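Long-range contacts in surface antigen protein 2 (Candida albicans, PDB 4Y7S), which binds haem as a secreted protein and helps this fungal pathogen draw iron from human haemoglobin during hyphal growth, exchanging haem with related cell-wall proteins: residues A[40-45]-A[52-57]; A[13-18]-A[33-38]; A[7-12]-A[46-51]. All blocks are in the same frame, centred on the assembly; numbering follows the deposited sequence.

Contact 1. Residues A[40-45]-A[52-57]; sequences STPCPY and CVIPNF. With HEB (heme b/c), chain D.
Thr41 and Ile54 are the residues whose CA atoms come nearest across the contact, with 7.0 Å between the CA of Thr41 and the CA of Ile54. Segment 40-45 is irregular throughout, whereas 52-57 passes from helix 48-53 into helix 55-68. Ile54 holds the N-cap position of the second helix, and the bond from Phe57 N to Ile54 O (2.9 Å) belongs to its opening turn.

Ile54 has the largest share of the packing, its branches meeting different neighbours. CG1 stands anti to the carbonyl carbon (chi1 -57°), which brings it 3.5 Å from Cys43 SG. CD1 meets Pro42 CG tip to tip at 3.8 Å. CG2 turns toward Thr41, whose own methyl CG2 also lies 3.8 Å from Phe57 CB, set obliquely to that ring. The hydroxyl on the other branch of Thr41 makes an ST turn: OG1 accepts from Cys43 N (3.0 Å, 155°) and is hydrogen-bonded to Thr38 O as well. These two bonds fix the rotation of the side chain and leave the methyl as the part offered to Ile54 and Phe57. Farther out, Ser40 CB rests against Asn56 ND2; the Asn56 amide finds its polar partners, Asp24 and more weakly Gln25, on the third subunit.

Haem lies at the other end. Pro42 CG comes 3.4 Å from the haem vinyl carbon CBC, Pro44 packs on the pyrrole that carries C2D, and Val53 touches the methyl CMC. Tyr94 of the second subunit packs on Pro42, and Ala86 of that subunit on Ile54.

The chemistry across the contact is thus mainly apolar packing, while the hydrogen bonds of Thr41 and Asn56 go to their own loop or to another subunit. The disulfide from Cys43 to Cys50 fixes the loop covalently to helix 48-53, beside the haem pocket of this CFEM domain.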
loop_
_atom_site.group_PDB
_atom_site.type_symbol
_atom_site.label_atom_id
_atom_site.label_comp_id
_atom_site.label_asym_id
_atom_site.label_seq_id
_atom_site.Cartn_x
_atom_site.Cartn_y
_atom_site.Cartn_z
ATOM N N SER A 40 5.969 -7.210 -7.694
ATOM C CA SER A 40 4.641 -6.797 -7.234
ATOM C C SER A 40 4.569 -5.279 -7.046
ATOM O O SER A 40 3.604 -4.761 -6.476
ATOM C CB SER A 40 4.283 -7.496 -5.923
ATOM O OG SER A 40 4.148 -8.893 -6.114
ATOM N N THR A 41 5.578 -4.569 -7.546
ATOM C CA THR A 41 5.594 -3.112 -7.457
ATOM C C THR A 41 5.423 -2.502 -8.844
ATOM O O THR A 41 5.619 -3.174 -9.855
ATOM C CB THR A 41 6.902 -2.555 -6.863
ATOM O OG1 THR A 41 7.944 -2.625 -7.842
ATOM C CG2 THR A 41 7.336 -3.312 -5.625
ATOM N N PRO A 42 5.037 -1.223 -8.891
ATOM C CA PRO A 42 5.039 -0.465 -10.149
ATOM C C PRO A 42 6.419 0.128 -10.473
ATOM O O PRO A 42 6.513 0.988 -11.337
ATOM C CB PRO A 42 4.045 0.653 -9.865
ATOM C CG PRO A 42 4.246 0.921 -8.359
ATOM C CD PRO A 42 4.528 -0.423 -7.759
ATOM N N CYS A 43 7.455 -0.303 -9.752
ATOM C CA CYS A 43 8.789 0.308 -9.858
ATOM C C CYS A 43 9.647 -0.334 -10.927
ATOM O O CYS A 43 9.733 -1.568 -10.976
ATOM C CB CYS A 43 9.555 0.177 -8.543
ATOM S SG CYS A 43 8.766 0.823 -7.061
ATOM N N PRO A 44 10.337 0.481 -11.742
ATOM C CA PRO A 44 11.468 -0.152 -12.411
ATOM C C PRO A 44 12.382 -0.762 -11.369
ATOM O O PRO A 44 12.570 -0.155 -10.315
ATOM C CB PRO A 44 12.149 1.011 -13.148
ATOM C CG PRO A 44 11.114 2.051 -13.268
ATOM C CD PRO A 44 10.265 1.924 -12.032
ATOM N N TYR A 45 12.931 -1.941 -11.632
ATOM C CA TYR A 45 13.643 -2.672 -10.585
ATOM C C TYR A 45 14.890 -1.934 -10.081
ATOM O O TYR A 45 15.349 -2.176 -8.959
ATOM C CB TYR A 45 14.030 -4.065 -11.093
ATOM C CG TYR A 45 15.323 -4.162 -11.897
ATOM C CD1 TYR A 45 15.395 -3.712 -13.207
ATOM C CD2 TYR A 45 16.455 -4.733 -11.342
ATOM C CE1 TYR A 45 16.577 -3.815 -13.949
ATOM C CE2 TYR A 45 17.647 -4.844 -12.073
ATOM C CZ TYR A 45 17.700 -4.376 -13.368
ATOM O OH TYR A 45 18.867 -4.477 -14.092
ATOM N N CYS A 52 11.783 2.739 -2.245
ATOM C CA CYS A 52 11.747 3.331 -0.906
ATOM C C CYS A 52 10.340 3.724 -0.449
ATOM O O CYS A 52 10.116 3.957 0.746
ATOM C CB CYS A 52 12.635 4.577 -0.858
ATOM S SG CYS A 52 14.409 4.230 -0.937
ATOM N N VAL A 53 9.390 3.804 -1.378
ATOM C CA VAL A 53 8.087 4.329 -1.024
ATOM C C VAL A 53 6.920 3.368 -1.264
ATOM O O VAL A 53 5.801 3.712 -0.934
ATOM C CB VAL A 53 7.783 5.678 -1.767
ATOM C CG1 VAL A 53 8.915 6.655 -1.539
ATOM C CG2 VAL A 53 7.526 5.488 -3.271
ATOM N N ILE A 54 7.148 2.199 -1.860
ATOM C CA ILE A 54 6.036 1.270 -2.072
ATOM C C ILE A 54 5.936 0.347 -0.851
ATOM O O ILE A 54 6.803 -0.506 -0.665
ATOM C CB ILE A 54 6.201 0.422 -3.355
ATOM C CG1 ILE A 54 6.352 1.314 -4.599
ATOM C CG2 ILE A 54 5.010 -0.525 -3.513
ATOM C CD1 ILE A 54 5.142 2.226 -4.865
ATOM N N PRO A 55 4.896 0.517 -0.019
ATOM C CA PRO A 55 4.886 -0.203 1.258
ATOM C C PRO A 55 4.772 -1.711 1.149
ATOM O O PRO A 55 5.236 -2.382 2.061
ATOM C CB PRO A 55 3.673 0.385 1.992
ATOM C CG PRO A 55 2.871 1.064 0.979
ATOM C CD PRO A 55 3.807 1.509 -0.093
ATOM N N ASN A 56 4.199 -2.249 0.075
ATOM C CA ASN A 56 4.177 -3.697 -0.074
ATOM C C ASN A 56 5.614 -4.222 -0.195
ATOM O O ASN A 56 5.912 -5.329 0.224
ATOM C CB ASN A 56 3.379 -4.126 -1.305
ATOM C CG ASN A 56 3.099 -5.615 -1.316
ATOM O OD1 ASN A 56 2.683 -6.179 -0.302
ATOM N ND2 ASN A 56 3.336 -6.264 -2.455
ATOM N N PHE A 57 6.498 -3.413 -0.759
ATOM C CA PHE A 57 7.910 -3.774 -0.849
ATOM C C PHE A 57 8.674 -3.461 0.453
ATOM O O PHE A 57 9.319 -4.340 1.032
ATOM C CB PHE A 57 8.572 -3.054 -2.029
ATOM C CG PHE A 57 10.013 -3.420 -2.216
ATOM C CD1 PHE A 57 10.369 -4.574 -2.925
ATOM C CD2 PHE A 57 11.012 -2.644 -1.668
ATOM C CE1 PHE A 57 11.708 -4.926 -3.094
ATOM C CE2 PHE A 57 12.360 -3.000 -1.828
ATOM C CZ PHE A 57 12.700 -4.140 -2.542
HETATM FE FE HEB D . 10.659 6.519 -10.308
HETATM C CHA HEB D . 12.068 6.760 -13.435
HETATM C CHB HEB D . 13.148 8.570 -9.079
HETATM C CHC HEB D . 8.859 7.045 -7.410
HETATM C CHD HEB D . 7.903 4.980 -11.597
HETATM N NA HEB D . 12.307 7.518 -11.121
HETATM C C1A HEB D . 12.726 7.423 -12.424
HETATM C C2A HEB D . 13.961 8.157 -12.554
HETATM C C3A HEB D . 14.261 8.663 -11.353
HETATM C C4A HEB D . 13.221 8.268 -10.424
HETATM C CMA HEB D . 15.486 9.525 -10.960
HETATM C CAA HEB D . 14.762 8.316 -13.874
HETATM C CBA HEB D . 14.524 9.722 -14.421
HETATM C CGA HEB D . 15.382 9.985 -15.637
HETATM O O1A HEB D . 15.758 11.161 -15.872
HETATM O O2A HEB D . 15.690 9.028 -16.379
HETATM N NB HEB D . 10.923 7.620 -8.652
HETATM C C1B HEB D . 12.055 8.323 -8.273
HETATM C C2B HEB D . 11.892 8.747 -6.894
HETATM C C3B HEB D . 10.707 8.301 -6.472
HETATM C C4B HEB D . 10.095 7.602 -7.545
HETATM C CMB HEB D . 12.917 9.544 -6.068
HETATM C CAB HEB D . 9.994 8.443 -5.115
HETATM C CBB HEB D . 10.307 9.393 -4.245
HETATM N NC HEB D . 8.736 6.144 -9.631
HETATM C C1C HEB D . 8.228 6.345 -8.379
HETATM C C2C HEB D . 6.934 5.698 -8.245
HETATM C C3C HEB D . 6.689 5.113 -9.419
HETATM C C4C HEB D . 7.808 5.392 -10.301
HETATM C CMC HEB D . 6.095 5.718 -6.939
HETATM C CAC HEB D . 5.475 4.289 -9.884
HETATM C CBC HEB D . 4.360 4.232 -9.163
HETATM N ND HEB D . 10.058 6.004 -12.216
HETATM C C1D HEB D . 8.904 5.285 -12.488
HETATM C C2D HEB D . 8.927 4.854 -13.862
HETATM C C3D HEB D . 10.220 5.421 -14.437
HETATM C C4D HEB D . 10.858 6.109 -13.345
HETATM C CMD HEB D . 7.852 4.023 -14.588
HETATM C CAD HEB D . 10.767 5.238 -15.864
HETATM C CBD HEB D . 10.307 6.326 -16.820
HETATM C CGD HEB D . 10.624 5.869 -18.225
HETATM O O1D HEB D . 11.283 4.798 -18.400
HETATM O O2D HEB D . 10.204 6.583 -19.179
#

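Contact 2. Residues A[13-18]-A[33-38]; sequences ASINGF and CVKQST
The amide of Asn16 and the ring of Phe18 are the flat groups that meet segment 33-38. Asn16 ND2 donates to Val34 O at 3.0 Å with an N-H...O angle of 149°, approaching nearly along the C=O axis; the oxygen is tilted 16° from the amide plane. ND2 also donates to a water that in turn donates a hydrogen bond to Gln36 O, 2.7 Å from the water oxygen, so one nitrogen serves two carbonyls of segment 33-38, directly and through water. At the other end of the amide, OD1 accepts from Ala19 N and weakly from Phe18 N, capping the turn that leads into helix 19-22. With both ends held, the buried amide is fixed in rotation; a chi1 of 61° swings it between the backbone N and carbonyl carbon.

The Phe18 ring crosses Val34 at about a right angle, its CE2 lying 3.9 Å from Val34 CG1, which comes in obliquely. Trp95 meets the same ring with its plane nearly parallel.

Carbon contacts flank the bond: Ile15 CG2 reaches Lys35 CA at 4.0 Å and, within Asn16 itself, CB packs against Thr38 CG2 at 3.9 Å.

Two loops are joined here, one before and one after helix 19-22. Phe18 and Val34 both reach Phe77 of helix 72-87, Thr38 rests on Phe57 of helix 55-68, and Asn16 touches Leu51 of helix 48-53.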
loop_
_atom_site.group_PDB
_atom_site.type_symbol
_atom_site.label_atom_id
_atom_site.label_comp_id
_atom_site.label_asym_id
_atom_site.label_seq_id
_atom_site.Cartn_x
_atom_site.Cartn_y
_atom_site.Cartn_z
ATOM N N ALA A 13 20.644 -2.732 -12.222
ATOM C CA ALA A 13 21.033 -3.131 -10.872
ATOM C C ALA A 13 21.450 -4.598 -10.782
ATOM O O ALA A 13 21.055 -5.401 -11.608
ATOM C CB ALA A 13 19.900 -2.851 -9.901
ATOM N N SER A 14 22.268 -4.931 -9.782
ATOM C CA SER A 14 22.675 -6.313 -9.538
ATOM C C SER A 14 21.565 -7.088 -8.834
ATOM O O SER A 14 21.233 -8.194 -9.217
ATOM C CB SER A 14 23.946 -6.348 -8.690
ATOM O OG SER A 14 24.965 -5.579 -9.300
ATOM N N ILE A 15 21.012 -6.489 -7.787
ATOM C CA ILE A 15 19.898 -7.050 -7.049
ATOM C C ILE A 15 18.664 -6.193 -7.350
ATOM O O ILE A 15 17.772 -6.597 -8.084
ATOM C CB ILE A 15 20.180 -7.078 -5.526
ATOM C CG1 ILE A 15 21.424 -7.916 -5.217
ATOM C CG2 ILE A 15 18.976 -7.604 -4.756
ATOM C CD1 ILE A 15 21.893 -7.786 -3.742
ATOM N N ASN A 16 18.627 -5.000 -6.769
ATOM C CA ASN A 16 17.635 -3.996 -7.126
ATOM C C ASN A 16 18.131 -2.609 -6.695
ATOM O O ASN A 16 19.171 -2.496 -6.055
ATOM C CB ASN A 16 16.262 -4.327 -6.515
ATOM C CG ASN A 16 16.276 -4.384 -4.987
ATOM O OD1 ASN A 16 16.557 -3.393 -4.320
ATOM N ND2 ASN A 16 15.927 -5.541 -4.432
ATOM N N GLY A 17 17.398 -1.561 -7.063
ATOM C CA GLY A 17 17.846 -0.199 -6.831
ATOM C C GLY A 17 17.997 0.182 -5.368
ATOM O O GLY A 17 18.782 1.070 -5.039
ATOM N N PHE A 18 17.255 -0.487 -4.492
ATOM C CA PHE A 18 17.357 -0.254 -3.051
ATOM C C PHE A 18 18.526 -1.040 -2.467
ATOM O O PHE A 18 19.411 -0.478 -1.835
ATOM C CB PHE A 18 16.046 -0.638 -2.375
ATOM C CG PHE A 18 16.071 -0.585 -0.849
ATOM C CD1 PHE A 18 16.004 0.622 -0.173
ATOM C CD2 PHE A 18 16.105 -1.761 -0.101
ATOM C CE1 PHE A 18 16.002 0.666 1.237
ATOM C CE2 PHE A 18 16.097 -1.731 1.305
ATOM C CZ PHE A 18 16.034 -0.515 1.969
ATOM N N CYS A 33 16.992 -10.079 3.348
ATOM C CA CYS A 33 15.775 -9.305 3.412
ATOM C C CYS A 33 15.640 -8.325 2.237
ATOM O O CYS A 33 14.526 -8.084 1.776
ATOM C CB CYS A 33 15.710 -8.567 4.745
ATOM S SG CYS A 33 15.677 -9.680 6.137
ATOM N N VAL A 34 16.752 -7.776 1.747
ATOM C CA VAL A 34 16.691 -6.766 0.690
ATOM C C VAL A 34 16.625 -7.364 -0.719
ATOM O O VAL A 34 16.485 -6.631 -1.695
ATOM C CB VAL A 34 17.878 -5.772 0.779
ATOM C CG1 VAL A 34 17.879 -5.074 2.151
ATOM C CG2 VAL A 34 19.216 -6.441 0.518
ATOM N N LYS A 35 16.711 -8.689 -0.808
ATOM C CA LYS A 35 16.607 -9.407 -2.078
ATOM C C LYS A 35 15.145 -9.680 -2.450
ATOM O O LYS A 35 14.852 -10.457 -3.360
ATOM C CB LYS A 35 17.392 -10.719 -2.004
ATOM C CG LYS A 35 18.889 -10.530 -1.817
ATOM C CD LYS A 35 19.611 -11.871 -1.757
ATOM C CE LYS A 35 21.111 -11.711 -1.705
ATOM N NZ LYS A 35 21.801 -13.029 -1.680
ATOM N N GLN A 36 14.236 -9.041 -1.722
ATOM C CA GLN A 36 12.806 -9.101 -1.982
ATOM C C GLN A 36 12.499 -8.815 -3.460
ATOM O O GLN A 36 13.058 -7.888 -4.051
ATOM C CB GLN A 36 12.107 -8.096 -1.061
ATOM C CG GLN A 36 10.608 -8.008 -1.173
ATOM C CD GLN A 36 9.947 -9.207 -0.544
ATOM O OE1 GLN A 36 10.490 -9.789 0.408
ATOM N NE2 GLN A 36 8.747 -9.567 -1.033
ATOM N N SER A 37 11.615 -9.604 -4.057
ATOM C CA SER A 37 11.221 -9.383 -5.447
ATOM C C SER A 37 10.548 -8.032 -5.645
ATOM O O SER A 37 9.756 -7.609 -4.820
ATOM C CB SER A 37 10.279 -10.485 -5.915
ATOM O OG SER A 37 9.777 -10.161 -7.195
ATOM N N THR A 38 10.848 -7.366 -6.753
ATOM C CA THR A 38 10.227 -6.077 -7.067
ATOM C C THR A 38 9.035 -6.210 -8.016
ATOM O O THR A 38 8.428 -5.215 -8.418
ATOM C CB THR A 38 11.254 -5.122 -7.697
ATOM O OG1 THR A 38 11.766 -5.703 -8.899
ATOM C CG2 THR A 38 12.399 -4.888 -6.758
HETATM O O HOH W 1 14.930 -7.866 -6.042
#

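Contact 3. Residues A[7-12]-A[46-51]; sequences PPVPKT and WDTGCL. With HEB (heme b/c), chain D.
Lys11 lies over one face of the Trp46 indole, and this packing, with a CH-pi contact at its centre, makes up much of the contact. Lys11 CG sits 3.9 Å from the centroid of the six-membered ring and 7° off its normal, which is the CH-pi geometry. Lys11 CA lies 3.6 Å above the ring plane, offset toward the rim, while Lys11 O reaches the same face 3.2 Å from Trp46 CD1. Backbone and side chain of one residue therefore cover that face of the indole together.

Further packing comes from Val9, which crosses Trp46 at about a right angle and puts CG1 3.6 Å from Trp46 CZ3, an apolar contact. Its other methyl, CG2, touches Thr48 OG1, a hydroxyl hydrogen-bonded to Gly17 O. Trp46 CH2 in turn rests near the haem meso carbon CHA.

Among polar interactions, the Lys11 chain, extended beyond CG, carries NZ to the haem propionate oxygen O2A, 2.8 Å away, in a weak hydrogen bond. A water sits between Pro10 O and Trp46 O, 2.7 Å from the latter.

Metal coordination falls to Asp47. Its OD2 binds the haem iron at 2.2 Å, the axial ligand of this hemophore, and OD1 accepts from Cys50 N (3.1 Å, 172°), met 70° out of the carboxylate plane. Asp47 is the N-cap of helix 48-53, so the capping bond also positions the ligand.

In the fold, the extended loop 7-12 runs past the start of helix 48-53, and together the two segments line part of the haem pocket. Arg21 of helix 19-22 packs against Val9, Pro10 and Thr48, tying that helix to both segments.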
loop_
_atom_site.group_PDB
_atom_site.type_symbol
_atom_site.label_atom_id
_atom_site.label_comp_id
_atom_site.label_asym_id
_atom_site.label_seq_id
_atom_site.Cartn_x
_atom_site.Cartn_y
_atom_site.Cartn_z
ATOM N N PRO A 7 17.811 13.383 -7.994
ATOM C CA PRO A 7 19.138 13.007 -8.498
ATOM C C PRO A 7 19.080 11.795 -9.407
ATOM O O PRO A 7 18.260 10.901 -9.173
ATOM C CB PRO A 7 19.945 12.709 -7.233
ATOM C CG PRO A 7 18.942 12.495 -6.168
ATOM C CD PRO A 7 17.741 13.306 -6.528
ATOM N N PRO A 8 19.913 11.772 -10.448
ATOM C CA PRO A 8 19.906 10.596 -11.318
ATOM C C PRO A 8 20.331 9.320 -10.588
ATOM O O PRO A 8 21.005 9.345 -9.541
ATOM C CB PRO A 8 20.882 10.981 -12.446
ATOM C CG PRO A 8 21.752 12.044 -11.871
ATOM C CD PRO A 8 20.896 12.783 -10.873
ATOM N N VAL A 9 19.836 8.204 -11.110
ATOM C CA VAL A 9 20.124 6.872 -10.586
ATOM C C VAL A 9 20.570 5.958 -11.758
ATOM O O VAL A 9 20.119 6.156 -12.883
ATOM C CB VAL A 9 18.867 6.313 -9.880
ATOM C CG1 VAL A 9 17.691 6.207 -10.859
ATOM C CG2 VAL A 9 19.141 4.994 -9.244
ATOM N N PRO A 10 21.456 4.970 -11.506
ATOM C CA PRO A 10 21.798 4.014 -12.567
ATOM C C PRO A 10 20.547 3.266 -13.013
ATOM O O PRO A 10 19.777 2.859 -12.155
ATOM C CB PRO A 10 22.794 3.065 -11.891
ATOM C CG PRO A 10 23.311 3.801 -10.723
ATOM C CD PRO A 10 22.197 4.680 -10.263
ATOM N N LYS A 11 20.329 3.082 -14.308
ATOM C CA LYS A 11 19.103 2.409 -14.760
ATOM C C LYS A 11 19.286 0.892 -14.934
ATOM O O LYS A 11 18.678 0.272 -15.812
ATOM C CB LYS A 11 18.608 3.057 -16.046
ATOM C CG LYS A 11 18.072 4.456 -15.812
ATOM C CD LYS A 11 17.889 5.204 -17.109
ATOM C CE LYS A 11 17.265 6.561 -16.863
ATOM N NZ LYS A 11 17.020 7.289 -18.138
ATOM N N THR A 12 20.160 0.325 -14.106
ATOM C CA THR A 12 20.386 -1.114 -14.029
ATOM C C THR A 12 20.754 -1.464 -12.593
ATOM O O THR A 12 21.137 -0.583 -11.813
ATOM C CB THR A 12 21.511 -1.552 -15.040
ATOM O OG1 THR A 12 21.390 -2.937 -15.391
ATOM C CG2 THR A 12 22.883 -1.280 -14.496
ATOM N N TRP A 46 15.393 -1.006 -10.898
ATOM C CA TRP A 46 16.602 -0.229 -10.577
ATOM C C TRP A 46 16.272 1.064 -9.837
ATOM O O TRP A 46 17.163 1.802 -9.452
ATOM C CB TRP A 46 17.374 0.117 -11.862
ATOM C CG TRP A 46 16.500 0.627 -12.959
ATOM C CD1 TRP A 46 16.067 -0.074 -14.062
ATOM C CD2 TRP A 46 15.924 1.939 -13.075
ATOM N NE1 TRP A 46 15.262 0.723 -14.844
ATOM C CE2 TRP A 46 15.161 1.960 -14.263
ATOM C CE3 TRP A 46 15.983 3.096 -12.293
ATOM C CZ2 TRP A 46 14.461 3.095 -14.684
ATOM C CZ3 TRP A 46 15.284 4.221 -12.714
ATOM C CH2 TRP A 46 14.531 4.209 -13.899
ATOM N N ASP A 47 14.990 1.336 -9.631
ATOM C CA ASP A 47 14.545 2.632 -9.149
ATOM C C ASP A 47 14.510 2.726 -7.613
ATOM O O ASP A 47 13.529 2.376 -6.971
ATOM C CB ASP A 47 13.173 2.899 -9.744
ATOM C CG ASP A 47 12.654 4.279 -9.454
ATOM O OD1 ASP A 47 13.192 5.026 -8.599
ATOM O OD2 ASP A 47 11.667 4.606 -10.121
ATOM N N THR A 48 15.601 3.223 -7.045
ATOM C CA THR A 48 15.774 3.340 -5.614
ATOM C C THR A 48 14.613 4.078 -4.951
ATOM O O THR A 48 13.990 3.571 -4.037
ATOM C CB THR A 48 17.091 4.065 -5.308
ATOM O OG1 THR A 48 18.157 3.408 -6.001
ATOM C CG2 THR A 48 17.379 4.083 -3.815
ATOM N N GLY A 49 14.347 5.287 -5.415
ATOM C CA GLY A 49 13.285 6.105 -4.852
ATOM C C GLY A 49 11.940 5.414 -4.838
ATOM O O GLY A 49 11.241 5.438 -3.830
ATOM N N CYS A 50 11.570 4.782 -5.950
ATOM C CA CYS A 50 10.305 4.061 -5.985
ATOM C C CYS A 50 10.284 2.907 -4.957
ATOM O O CYS A 50 9.316 2.738 -4.223
ATOM C CB CYS A 50 10.045 3.527 -7.390
ATOM S SG CYS A 50 8.439 2.752 -7.600
ATOM N N LEU A 51 11.374 2.162 -4.852
ATOM C CA LEU A 51 11.425 1.022 -3.937
ATOM C C LEU A 51 11.522 1.454 -2.467
ATOM O O LEU A 51 11.365 0.633 -1.555
ATOM C CB LEU A 51 12.600 0.117 -4.304
ATOM C CG LEU A 51 12.453 -0.553 -5.662
ATOM C CD1 LEU A 51 13.723 -1.281 -6.054
ATOM C CD2 LEU A 51 11.279 -1.487 -5.687
HETATM FE FE HEB D . 10.659 6.519 -10.308
HETATM C CHA HEB D . 12.068 6.760 -13.435
HETATM C CHB HEB D . 13.148 8.570 -9.079
HETATM C CHC HEB D . 8.859 7.045 -7.410
HETATM C CHD HEB D . 7.903 4.980 -11.597
HETATM N NA HEB D . 12.307 7.518 -11.121
HETATM C C1A HEB D . 12.726 7.423 -12.424
HETATM C C2A HEB D . 13.961 8.157 -12.554
HETATM C C3A HEB D . 14.261 8.663 -11.353
HETATM C C4A HEB D . 13.221 8.268 -10.424
HETATM C CMA HEB D . 15.486 9.525 -10.960
HETATM C CAA HEB D . 14.762 8.316 -13.874
HETATM C CBA HEB D . 14.524 9.722 -14.421
HETATM C CGA HEB D . 15.382 9.985 -15.637
HETATM O O1A HEB D . 15.758 11.161 -15.872
HETATM O O2A HEB D . 15.690 9.028 -16.379
HETATM N NB HEB D . 10.923 7.620 -8.652
HETATM C C1B HEB D . 12.055 8.323 -8.273
HETATM C C2B HEB D . 11.892 8.747 -6.894
HETATM C C3B HEB D . 10.707 8.301 -6.472
HETATM C C4B HEB D . 10.095 7.602 -7.545
HETATM C CMB HEB D . 12.917 9.544 -6.068
HETATM C CAB HEB D . 9.994 8.443 -5.115
HETATM C CBB HEB D . 10.307 9.393 -4.245
HETATM N NC HEB D . 8.736 6.144 -9.631
HETATM C C1C HEB D . 8.228 6.345 -8.379
HETATM C C2C HEB D . 6.934 5.698 -8.245
HETATM C C3C HEB D . 6.689 5.113 -9.419
HETATM C C4C HEB D . 7.808 5.392 -10.301
HETATM C CMC HEB D . 6.095 5.718 -6.939
HETATM C CAC HEB D . 5.475 4.289 -9.884
HETATM C CBC HEB D . 4.360 4.232 -9.163
HETATM N ND HEB D . 10.058 6.004 -12.216
HETATM C C1D HEB D . 8.904 5.285 -12.488
HETATM C C2D HEB D . 8.927 4.854 -13.862
HETATM C C3D HEB D . 10.220 5.421 -14.437
HETATM C C4D HEB D . 10.858 6.109 -13.345
HETATM C CMD HEB D . 7.852 4.023 -14.588
HETATM C CAD HEB D . 10.767 5.238 -15.864
HETATM C CBD HEB D . 10.307 6.326 -16.820
HETATM C CGD HEB D . 10.624 5.869 -18.225
HETATM O O1D HEB D . 11.283 4.798 -18.400
HETATM O O2D HEB D . 10.204 6.583 -19.179
HETATM O O HOH W 2 19.817 1.474 -9.484
#

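Overall arrangement
The three contacts cluster tightly, their centres about 10 Å apart for contacts 1 and 2 and about 11 Å for the other two pairs. Along the chain contact 2 is nested in the loop that contact 3 closes, contact 2 ends before contact 1 opens, and contacts 1 and 3 interleave. Contacts 1 and 3 share helix 48-53 and both touch the haem; contact 2 does not, the Phe18 side chain being about 11 Å from it, but a probable hydrogen bond from Gly17 N to Tyr45 O (2.9 Å) joins it to contact 1. Leu51 of contact 3 packs on residues of both other contacts. In this helical-basket fold, irregular loops are thus gathered around the short helix whose N-cap binds iron.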